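PDB 1A8Q: Non-heme chloroperoxidase CPO-A1 from Streptomyces aureofaciens, which may chlorinate a precursor in 7-chlorotetracycline biosynthesis and can also brominate, acting as a cofactor-free peroxidase of the alpha/beta hydrolase superfamily. Local coordinates for residues 157-160 with 161-165; 224-228 with 229-233; 261-264 with 265-269. All coordinates share one frame; numbering follows the deposited sequence.

How the interactions relate
All three interactions are local, each within one continuous run of an alpha/beta hydrolase fold, and they follow one another along the chain. Interaction 1 ends helix 137-162; interaction 2 forms the turn leading from the loop after strand 215-220 into helix 232-238; interaction 3 lies on helix 260-272. The centres of interactions 1 and 2 are about 16 Å apart, yet the two touch, S164 OG lying 3.2 Å from Q224 NE2 and the backbone of F162 against V225 CG2. Both also reach the catalytic H252, so a helix end and a loop meet beside the triad S94, D223 and H252. Interaction 3, with its centre about 22 Å and 20 Å from theirs, touches neither and packs against the central sheet.

Interaction 1. Residues 157-160 with 161-165; sequences DTAE and GFFSA
E160 and A165 close a Schellman motif, the C-terminal ending of helix 137-162. Two bonds define it: A165 N gives a nearly straight one to E160 O (2.9 Å, 173°), and S164 N bonds G161 O. S164 is the C-prime residue with positive phi, and its OG is held by D222 O. The E160 side chain can be followed outward. Its CB only starts the chain; CG lies anti to the carbonyl carbon (chi1 -59°), and a bend at chi2 folds the chain so that OE1 makes the first real contact, packing against A165 CB at 3.5 Å. OE2 pairs with K177 in a salt bridge, so a long acidic chain suits this partly exposed edge, while the small A165 methyl lies against OE1. Before the cap, ordinary helical bonds run from F162 N to T158 O and from F163 N to A159 O. The two phenylalanines are buried: F162 and H252 meet with their rings edge-to-face, and F162 CD1 stands over the centre of the F163 ring. A water accepts from G161 N at 2.9 Å and donates to D157 O.

Interaction 2. Residues 224-228 with 229-233; sequences QVVPI and DATGR
P227 and T231 are joined chiefly by hydrogen bonds. T231 OG1 donates to P227 O at 2.8 Å, approaching from above the carbonyl plane. With chi1 at 57°, OG1 lies between the backbone N and the carbonyl carbon of T231, a position from which the hydroxyl can turn back to the chain four residues earlier. T231 N and A230 N add weak bonds to the same oxygen. The next carbonyl, I228 O, takes two donors from opposite faces of its plane: T231 N, and R233 N along a straighter path (3.1 Å, 167°). Proline suits the start of this turn because its ring restricts phi (-69°), which helps set the direction of the carbonyl that takes the T231 hydroxyl.

Charge links D229 and R233. R233 NE meets D229 OD1 at 2.9 Å in a salt bridge, the carboxylate oxygen lying at the edge of the guanidinium and in its plane. I228 CD1 rests over one face of that group, toward its rim and 4.2 Å from R233 NH2; the salt bridge fixes the NE edge, and CD1 probably adds only light packing.

Apolar contacts complete the turn. V226 CG1 packs on T231 CG2 at 3.8 Å, the two beta-branched chains crossing at about a right angle, and P227 CG meets A230 CB at 4.2 Å. V226 also touches H252, and its N donates to D223 OD1. T231 occupies the N-cap position of helix 232-238, but its OG1 turns back to P227 O and does not cap. The turn thus leads into that helix from the loop carrying the acid of the alpha/beta hydrolase catalytic triad.

Interaction 3. Residues 261-264 with 265-269; sequences KEKF and NRDLL
K261 opens the run with its carbonyl, which accepts from N265 N at 3.0 Å and stands over the face of the N265 amide, 3.1 Å from CG. The N265 chain, with CG anti to its carbonyl carbon (chi1 -74°), folds back beside its own N-H, and OD1 is taken by Q38 of helix 36-44. The K261 chain, fully extended beyond CB, carries NZ to a salt bridge with D37. E262 follows on the exposed side; its O accepts from R266 N, while OE1 bonds G259 N just ahead of the helix. K263 gives its carbonyl to D267 N. Its ammonium makes a cation-pi contact with Y247, while D267 OD2 is hydrogen-bonded to Y247 OH and OD1 forms a salt bridge with K245, so opposite charges gather at the edge strand 243-247, with K263 NZ and D267 OD2 6.3 Å apart and not paired directly. F264 faces inward. Its O accepts from L268 N (2.8 Å), the N coming nearly in line with the C=O bond (165°), and its ring takes L268 CB over one face, with F264 CE2 4.1 Å from L268 CD2. Large apolar chains suit this buried face, where F264 meets L118 and L268 meets V116 of strand 112-118. The spacing is that of an amphipathic helix, here helix 260-272, laid against the central sheet of the alpha/beta hydrolase fold.

Interaction 1. Residues 157-160 with 161-165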
ATOM      1  N   ASP A 157      -0.927  17.375   9.855  1.00 10.75           N
ATOM      2  CA  ASP A 157      -0.673  16.797  11.169  1.00 11.82           C
ATOM      3  C   ASP A 157      -0.363  15.295  11.096  1.00 11.24           C
ATOM      4  O   ASP A 157       0.484  14.819  11.862  1.00 13.63           O
ATOM      5  CB  ASP A 157      -1.916  16.989  12.051  1.00 14.68           C
ATOM      6  CG  ASP A 157      -2.212  18.456  12.353  1.00 17.07           C
ATOM      7  OD1 ASP A 157      -1.352  19.321  12.250  1.00 18.28           O
ATOM      8  OD2 ASP A 157      -3.362  18.731  12.740  1.00 20.74           O
ATOM      9  N   THR A 158      -1.016  14.591  10.210  1.00  9.56           N
ATOM     10  CA  THR A 158      -0.821  13.146  10.050  1.00 11.18           C
ATOM     11  C   THR A 158       0.547  12.804   9.484  1.00 10.59           C
ATOM     12  O   THR A 158       1.041  11.701   9.803  1.00 10.79           O
ATOM     13  CB  THR A 158      -1.922  12.630   9.113  1.00 12.67           C
ATOM     14  OG1 THR A 158      -3.167  12.910   9.811  1.00 12.71           O
ATOM     15  CG2 THR A 158      -1.831  11.127   8.873  1.00 14.22           C
ATOM     16  N   ALA A 159       1.115  13.712   8.690  1.00  8.85           N
ATOM     17  CA  ALA A 159       2.461  13.385   8.132  1.00 10.05           C
ATOM     18  C   ALA A 159       3.479  13.147   9.223  1.00 12.15           C
ATOM     19  O   ALA A 159       4.417  12.345   9.004  1.00 11.05           O
ATOM     20  CB  ALA A 159       2.895  14.530   7.224  1.00 11.40           C
ATOM     21  N   GLU A 160       3.375  13.776  10.384  1.00 10.97           N
ATOM     22  CA  GLU A 160       4.314  13.582  11.479  1.00 13.80           C
ATOM     23  C   GLU A 160       4.357  12.115  11.934  1.00 13.56           C
ATOM     24  O   GLU A 160       5.438  11.545  11.970  1.00 14.49           O
ATOM     25  CB  GLU A 160       3.956  14.444  12.696  1.00 17.63           C
ATOM     26  CG  GLU A 160       3.930  15.941  12.376  1.00 22.97           C
ATOM     27  CD  GLU A 160       5.315  16.471  12.012  1.00 26.78           C
ATOM     28  OE1 GLU A 160       6.316  16.067  12.639  1.00 29.19           O
ATOM     29  OE2 GLU A 160       5.422  17.312  11.092  1.00 28.90           O
ATOM     30  N   GLY A 161       3.193  11.536  12.183  1.00 13.02           N
ATOM     31  CA  GLY A 161       3.168  10.120  12.576  1.00 12.47           C
ATOM     32  C   GLY A 161       3.550   9.205  11.419  1.00 11.44           C
ATOM     33  O   GLY A 161       4.155   8.138  11.622  1.00 10.61           O
ATOM     34  N   PHE A 162       3.107   9.539  10.201  1.00  9.11           N
ATOM     35  CA  PHE A 162       3.334   8.665   9.054  1.00  8.42           C
ATOM     36  C   PHE A 162       4.836   8.428   8.865  1.00  9.47           C
ATOM     37  O   PHE A 162       5.257   7.333   8.505  1.00  9.64           O
ATOM     38  CB  PHE A 162       2.739   9.347   7.822  1.00 10.25           C
ATOM     39  CG  PHE A 162       2.579   8.498   6.600  1.00 12.47           C
ATOM     40  CD1 PHE A 162       3.608   8.412   5.682  1.00 15.79           C
ATOM     41  CD2 PHE A 162       1.364   7.876   6.362  1.00 15.18           C
ATOM     42  CE1 PHE A 162       3.445   7.641   4.523  1.00 17.10           C
ATOM     43  CE2 PHE A 162       1.184   7.148   5.196  1.00 13.72           C
ATOM     44  CZ  PHE A 162       2.242   7.043   4.325  1.00 15.25           C
ATOM     45  N   PHE A 163       5.653   9.450   9.082  1.00  9.05           N
ATOM     46  CA  PHE A 163       7.097   9.349   8.870  1.00  8.62           C
ATOM     47  C   PHE A 163       7.866   9.244  10.172  1.00  8.61           C
ATOM     48  O   PHE A 163       9.110   9.270  10.120  1.00  9.44           O
ATOM     49  CB  PHE A 163       7.607  10.640   8.161  1.00  9.61           C
ATOM     50  CG  PHE A 163       7.111  10.785   6.754  1.00 10.78           C
ATOM     51  CD1 PHE A 163       7.426   9.898   5.760  1.00 11.67           C
ATOM     52  CD2 PHE A 163       6.262  11.860   6.431  1.00 12.66           C
ATOM     53  CE1 PHE A 163       6.968  10.011   4.460  1.00 14.81           C
ATOM     54  CE2 PHE A 163       5.802  11.995   5.130  1.00 13.19           C
ATOM     55  CZ  PHE A 163       6.143  11.090   4.146  1.00 14.03           C
ATOM     56  N   SER A 164       7.199   9.052  11.313  1.00  9.48           N
ATOM     57  CA  SER A 164       7.875   9.024  12.612  1.00 11.13           C
ATOM     58  C   SER A 164       8.807  10.210  12.734  1.00 12.63           C
ATOM     59  O   SER A 164       9.936  10.162  13.251  1.00 10.84           O
ATOM     60  CB  SER A 164       8.695   7.721  12.821  1.00 11.24           C
ATOM     61  OG  SER A 164       7.770   6.647  12.838  1.00 12.26           O
ATOM     62  N   ALA A 165       8.276  11.404  12.393  1.00 11.49           N
ATOM     63  CA  ALA A 165       9.119  12.595  12.354  1.00 12.52           C
ATOM     64  C   ALA A 165       9.317  13.206  13.729  1.00 14.99           C
ATOM     65  O   ALA A 165       9.951  14.264  13.886  1.00 17.23           O
ATOM     66  CB  ALA A 165       8.451  13.586  11.386  1.00 15.18           C
TER
HETATM   67  O   HOH W   1       0.743  12.485  13.412  1.00 21.47           O

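Interaction 2. Residues 224-228 with 229-233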
ATOM      1  N   GLN A 224       4.240   3.849  13.290  1.00 11.23           N
ATOM      2  CA  GLN A 224       3.233   4.433  14.204  1.00 13.22           C
ATOM      3  C   GLN A 224       1.858   4.430  13.593  1.00 14.13           C
ATOM      4  O   GLN A 224       0.903   5.008  14.170  1.00 17.28           O
ATOM      5  CB  GLN A 224       3.694   5.869  14.517  1.00 14.53           C
ATOM      6  CG  GLN A 224       4.994   5.986  15.273  1.00 16.07           C
ATOM      7  CD  GLN A 224       5.487   7.395  15.525  1.00 19.95           C
ATOM      8  OE1 GLN A 224       4.683   8.332  15.546  1.00 22.75           O
ATOM      9  NE2 GLN A 224       6.786   7.567  15.735  1.00 20.74           N
ATOM     10  N   VAL A 225       1.666   3.814  12.442  1.00 11.31           N
ATOM     11  CA  VAL A 225       0.381   3.778  11.737  1.00 10.57           C
ATOM     12  C   VAL A 225      -0.145   2.338  11.690  1.00 12.08           C
ATOM     13  O   VAL A 225      -1.325   2.077  12.000  1.00 12.20           O
ATOM     14  CB  VAL A 225       0.509   4.326  10.306  1.00 12.20           C
ATOM     15  CG1 VAL A 225      -0.811   4.321   9.535  1.00 13.16           C
ATOM     16  CG2 VAL A 225       1.045   5.771  10.315  1.00 12.76           C
ATOM     17  N   VAL A 226       0.713   1.399  11.289  1.00 10.08           N
ATOM     18  CA  VAL A 226       0.357  -0.011  11.129  1.00 10.40           C
ATOM     19  C   VAL A 226       1.303  -0.807  12.024  1.00 12.91           C
ATOM     20  O   VAL A 226       2.462  -0.982  11.710  1.00 11.83           O
ATOM     21  CB  VAL A 226       0.456  -0.427   9.659  1.00  9.27           C
ATOM     22  CG1 VAL A 226       0.144  -1.911   9.451  1.00 10.75           C
ATOM     23  CG2 VAL A 226      -0.522   0.402   8.793  1.00  9.38           C
ATOM     24  N   PRO A 227       0.832  -1.272  13.173  1.00 13.75           N
ATOM     25  CA  PRO A 227       1.726  -1.845  14.177  1.00 13.67           C
ATOM     26  C   PRO A 227       2.314  -3.168  13.738  1.00 12.70           C
ATOM     27  O   PRO A 227       1.581  -4.072  13.374  1.00 14.68           O
ATOM     28  CB  PRO A 227       0.853  -1.998  15.420  1.00 15.81           C
ATOM     29  CG  PRO A 227      -0.539  -2.054  14.878  1.00 17.81           C
ATOM     30  CD  PRO A 227      -0.534  -1.061  13.724  1.00 15.53           C
ATOM     31  N   ILE A 228       3.660  -3.236  13.801  1.00 12.18           N
ATOM     32  CA  ILE A 228       4.311  -4.438  13.301  1.00 12.40           C
ATOM     33  C   ILE A 228       3.833  -5.708  13.964  1.00 12.92           C
ATOM     34  O   ILE A 228       3.646  -6.682  13.235  1.00 12.57           O
ATOM     35  CB  ILE A 228       5.849  -4.291  13.403  1.00 12.40           C
ATOM     36  CG1 ILE A 228       6.539  -5.446  12.699  1.00 13.05           C
ATOM     37  CG2 ILE A 228       6.334  -4.134  14.839  1.00 13.70           C
ATOM     38  CD1 ILE A 228       8.048  -5.236  12.570  1.00 14.16           C
ATOM     39  N   ASP A 229       3.685  -5.714  15.278  1.00 13.63           N
ATOM     40  CA  ASP A 229       3.314  -7.010  15.901  1.00 15.96           C
ATOM     41  C   ASP A 229       1.973  -7.575  15.513  1.00 16.57           C
ATOM     42  O   ASP A 229       1.707  -8.801  15.588  1.00 16.94           O
ATOM     43  CB  ASP A 229       3.376  -6.809  17.427  1.00 18.16           C
ATOM     44  CG  ASP A 229       4.810  -6.595  17.876  1.00 22.58           C
ATOM     45  OD1 ASP A 229       5.769  -7.096  17.251  1.00 24.27           O
ATOM     46  OD2 ASP A 229       4.964  -5.878  18.878  1.00 25.87           O
ATOM     47  N   ALA A 230       1.002  -6.737  15.175  1.00 14.69           N
ATOM     48  CA  ALA A 230      -0.321  -7.206  14.799  1.00 13.90           C
ATOM     49  C   ALA A 230      -0.398  -7.570  13.334  1.00 11.85           C
ATOM     50  O   ALA A 230      -1.346  -8.199  12.903  1.00 13.03           O
ATOM     51  CB  ALA A 230      -1.377  -6.131  15.081  1.00 15.66           C
ATOM     52  N   THR A 231       0.497  -6.998  12.500  1.00 10.45           N
ATOM     53  CA  THR A 231       0.334  -7.162  11.048  1.00  9.59           C
ATOM     54  C   THR A 231       1.515  -7.897  10.441  1.00 11.92           C
ATOM     55  O   THR A 231       1.508  -9.117  10.352  1.00 12.11           O
ATOM     56  CB  THR A 231       0.178  -5.743  10.412  1.00 11.33           C
ATOM     57  OG1 THR A 231       1.327  -4.968  10.774  1.00 10.83           O
ATOM     58  CG2 THR A 231      -1.082  -5.115  11.019  1.00  9.37           C
ATOM     59  N   GLY A 232       2.587  -7.244  10.003  1.00 11.68           N
ATOM     60  CA  GLY A 232       3.733  -7.898   9.393  1.00 12.30           C
ATOM     61  C   GLY A 232       4.264  -9.148  10.101  1.00 13.06           C
ATOM     62  O   GLY A 232       4.549 -10.131   9.410  1.00 12.93           O
ATOM     63  N   ARG A 233       4.455  -9.092  11.404  1.00 14.69           N
ATOM     64  CA  ARG A 233       4.905 -10.338  12.083  1.00 16.51           C
ATOM     65  C   ARG A 233       3.926 -11.480  11.918  1.00 16.37           C
ATOM     66  O   ARG A 233       4.333 -12.654  11.798  1.00 17.14           O
ATOM     67  CB  ARG A 233       5.158 -10.030  13.553  1.00 18.51           C
ATOM     68  CG  ARG A 233       6.562  -9.493  13.777  1.00 22.10           C
ATOM     69  CD  ARG A 233       6.925  -9.575  15.251  1.00 23.53           C
ATOM     70  NE  ARG A 233       7.775  -8.440  15.601  1.00 25.22           N
ATOM     71  CZ  ARG A 233       9.070  -8.402  15.350  1.00 26.63           C
ATOM     72  NH1 ARG A 233       9.672  -9.421  14.747  1.00 28.11           N
ATOM     73  NH2 ARG A 233       9.774  -7.343  15.704  1.00 28.82           N
TER

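Interaction 3. Residues 261-264 with 265-269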
ATOM      1  N   LYS A 261      14.564   4.482   1.865  1.00 10.75           N
ATOM      2  CA  LYS A 261      14.101   4.114   0.538  1.00 11.28           C
ATOM      3  C   LYS A 261      15.214   3.415  -0.256  1.00 10.61           C
ATOM      4  O   LYS A 261      14.832   2.582  -1.065  1.00 11.44           O
ATOM      5  CB  LYS A 261      13.546   5.331  -0.193  1.00 14.47           C
ATOM      6  CG  LYS A 261      14.617   6.292  -0.660  1.00 15.28           C
ATOM      7  CD  LYS A 261      13.826   7.446  -1.368  1.00 18.11           C
ATOM      8  CE  LYS A 261      14.746   8.527  -1.891  1.00 19.42           C
ATOM      9  NZ  LYS A 261      13.874   9.653  -2.433  1.00 18.57           N
ATOM     10  N   GLU A 262      16.483   3.737  -0.048  1.00 10.69           N
ATOM     11  CA  GLU A 262      17.520   2.995  -0.781  1.00 12.22           C
ATOM     12  C   GLU A 262      17.682   1.555  -0.247  1.00 12.87           C
ATOM     13  O   GLU A 262      17.959   0.658  -1.062  1.00 13.06           O
ATOM     14  CB  GLU A 262      18.857   3.711  -0.679  1.00 14.32           C
ATOM     15  CG  GLU A 262      18.834   5.035  -1.432  1.00 15.97           C
ATOM     16  CD  GLU A 262      18.232   6.211  -0.710  1.00 19.58           C
ATOM     17  OE1 GLU A 262      17.898   6.218   0.482  1.00 19.44           O
ATOM     18  OE2 GLU A 262      18.049   7.287  -1.347  1.00 22.11           O
ATOM     19  N   LYS A 263      17.465   1.417   1.049  1.00 12.68           N
ATOM     20  CA  LYS A 263      17.519   0.062   1.641  1.00 12.78           C
ATOM     21  C   LYS A 263      16.406  -0.772   1.052  1.00 12.89           C
ATOM     22  O   LYS A 263      16.603  -1.943   0.666  1.00 12.16           O
ATOM     23  CB  LYS A 263      17.489   0.188   3.161  1.00 16.18           C
ATOM     24  CG  LYS A 263      17.510  -1.115   3.949  1.00 18.80           C
ATOM     25  CD  LYS A 263      17.143  -0.782   5.405  1.00 21.69           C
ATOM     26  CE  LYS A 263      17.209  -2.046   6.255  1.00 24.94           C
ATOM     27  NZ  LYS A 263      17.363  -1.612   7.690  1.00 26.26           N
ATOM     28  N   PHE A 264      15.160  -0.214   0.963  1.00 10.56           N
ATOM     29  CA  PHE A 264      14.062  -0.977   0.401  1.00 10.66           C
ATOM     30  C   PHE A 264      14.309  -1.274  -1.055  1.00  9.95           C
ATOM     31  O   PHE A 264      14.052  -2.368  -1.554  1.00 10.89           O
ATOM     32  CB  PHE A 264      12.703  -0.214   0.551  1.00  9.87           C
ATOM     33  CG  PHE A 264      11.553  -0.969  -0.047  1.00 11.26           C
ATOM     34  CD1 PHE A 264      11.107  -2.170   0.542  1.00 11.19           C
ATOM     35  CD2 PHE A 264      10.896  -0.519  -1.174  1.00 11.34           C
ATOM     36  CE1 PHE A 264      10.092  -2.885  -0.051  1.00 10.67           C
ATOM     37  CE2 PHE A 264       9.832  -1.204  -1.729  1.00 12.76           C
ATOM     38  CZ  PHE A 264       9.422  -2.396  -1.159  1.00 12.89           C
ATOM     39  N   ASN A 265      14.811  -0.302  -1.845  1.00  8.73           N
ATOM     40  CA  ASN A 265      15.041  -0.564  -3.249  1.00  9.82           C
ATOM     41  C   ASN A 265      16.030  -1.754  -3.412  1.00  8.97           C
ATOM     42  O   ASN A 265      15.823  -2.574  -4.310  1.00  9.24           O
ATOM     43  CB  ASN A 265      15.638   0.693  -3.898  1.00  8.65           C
ATOM     44  CG  ASN A 265      14.636   1.826  -4.105  1.00 12.78           C
ATOM     45  OD1 ASN A 265      13.451   1.597  -3.870  1.00 14.62           O
ATOM     46  ND2 ASN A 265      15.146   2.976  -4.563  1.00 13.22           N
ATOM     47  N   ARG A 266      17.036  -1.772  -2.574  1.00 11.96           N
ATOM     48  CA  ARG A 266      18.055  -2.855  -2.638  1.00 13.85           C
ATOM     49  C   ARG A 266      17.412  -4.209  -2.330  1.00 14.28           C
ATOM     50  O   ARG A 266      17.549  -5.173  -3.095  1.00 15.43           O
ATOM     51  CB  ARG A 266      19.124  -2.528  -1.614  1.00 19.67           C
ATOM     52  CG  ARG A 266      20.455  -3.260  -1.672  1.00 27.78           C
ATOM     53  CD  ARG A 266      21.535  -2.261  -1.222  1.00 33.44           C
ATOM     54  NE  ARG A 266      22.771  -2.382  -1.999  1.00 39.24           N
ATOM     55  CZ  ARG A 266      23.980  -2.535  -1.455  1.00 41.53           C
ATOM     56  NH1 ARG A 266      24.165  -2.572  -0.137  1.00 43.23           N
ATOM     57  NH2 ARG A 266      25.044  -2.656  -2.237  1.00 43.29           N
ATOM     58  N   ASP A 267      16.574  -4.257  -1.300  1.00 12.45           N
ATOM     59  CA  ASP A 267      15.877  -5.502  -0.959  1.00 12.84           C
ATOM     60  C   ASP A 267      14.907  -5.950  -2.030  1.00 11.81           C
ATOM     61  O   ASP A 267      14.692  -7.132  -2.286  1.00 11.36           O
ATOM     62  CB  ASP A 267      15.151  -5.429   0.395  1.00 14.43           C
ATOM     63  CG  ASP A 267      16.116  -5.506   1.549  1.00 17.32           C
ATOM     64  OD1 ASP A 267      17.239  -6.081   1.365  1.00 18.72           O
ATOM     65  OD2 ASP A 267      15.857  -5.009   2.659  1.00 16.56           O
ATOM     66  N   LEU A 268      14.161  -4.993  -2.600  1.00 11.50           N
ATOM     67  CA  LEU A 268      13.197  -5.254  -3.655  1.00 10.42           C
ATOM     68  C   LEU A 268      13.873  -5.820  -4.886  1.00  9.94           C
ATOM     69  O   LEU A 268      13.411  -6.819  -5.444  1.00 13.91           O
ATOM     70  CB  LEU A 268      12.443  -3.950  -4.029  1.00 10.78           C
ATOM     71  CG  LEU A 268      11.419  -4.102  -5.145  1.00 12.14           C
ATOM     72  CD1 LEU A 268      10.304  -5.068  -4.784  1.00 13.80           C
ATOM     73  CD2 LEU A 268      10.855  -2.682  -5.437  1.00 13.17           C
ATOM     74  N   LEU A 269      15.013  -5.230  -5.284  1.00 11.45           N
ATOM     75  CA  LEU A 269      15.694  -5.701  -6.470  1.00 12.24           C
ATOM     76  C   LEU A 269      16.267  -7.120  -6.244  1.00 13.37           C
ATOM     77  O   LEU A 269      16.147  -7.910  -7.191  1.00 13.71           O
ATOM     78  CB  LEU A 269      16.772  -4.716  -6.875  1.00 12.34           C
ATOM     79  CG  LEU A 269      16.308  -3.445  -7.624  1.00 15.20           C
ATOM     80  CD1 LEU A 269      17.526  -2.605  -7.950  1.00 17.79           C
ATOM     81  CD2 LEU A 269      15.550  -3.817  -8.888  1.00 17.79           C
TER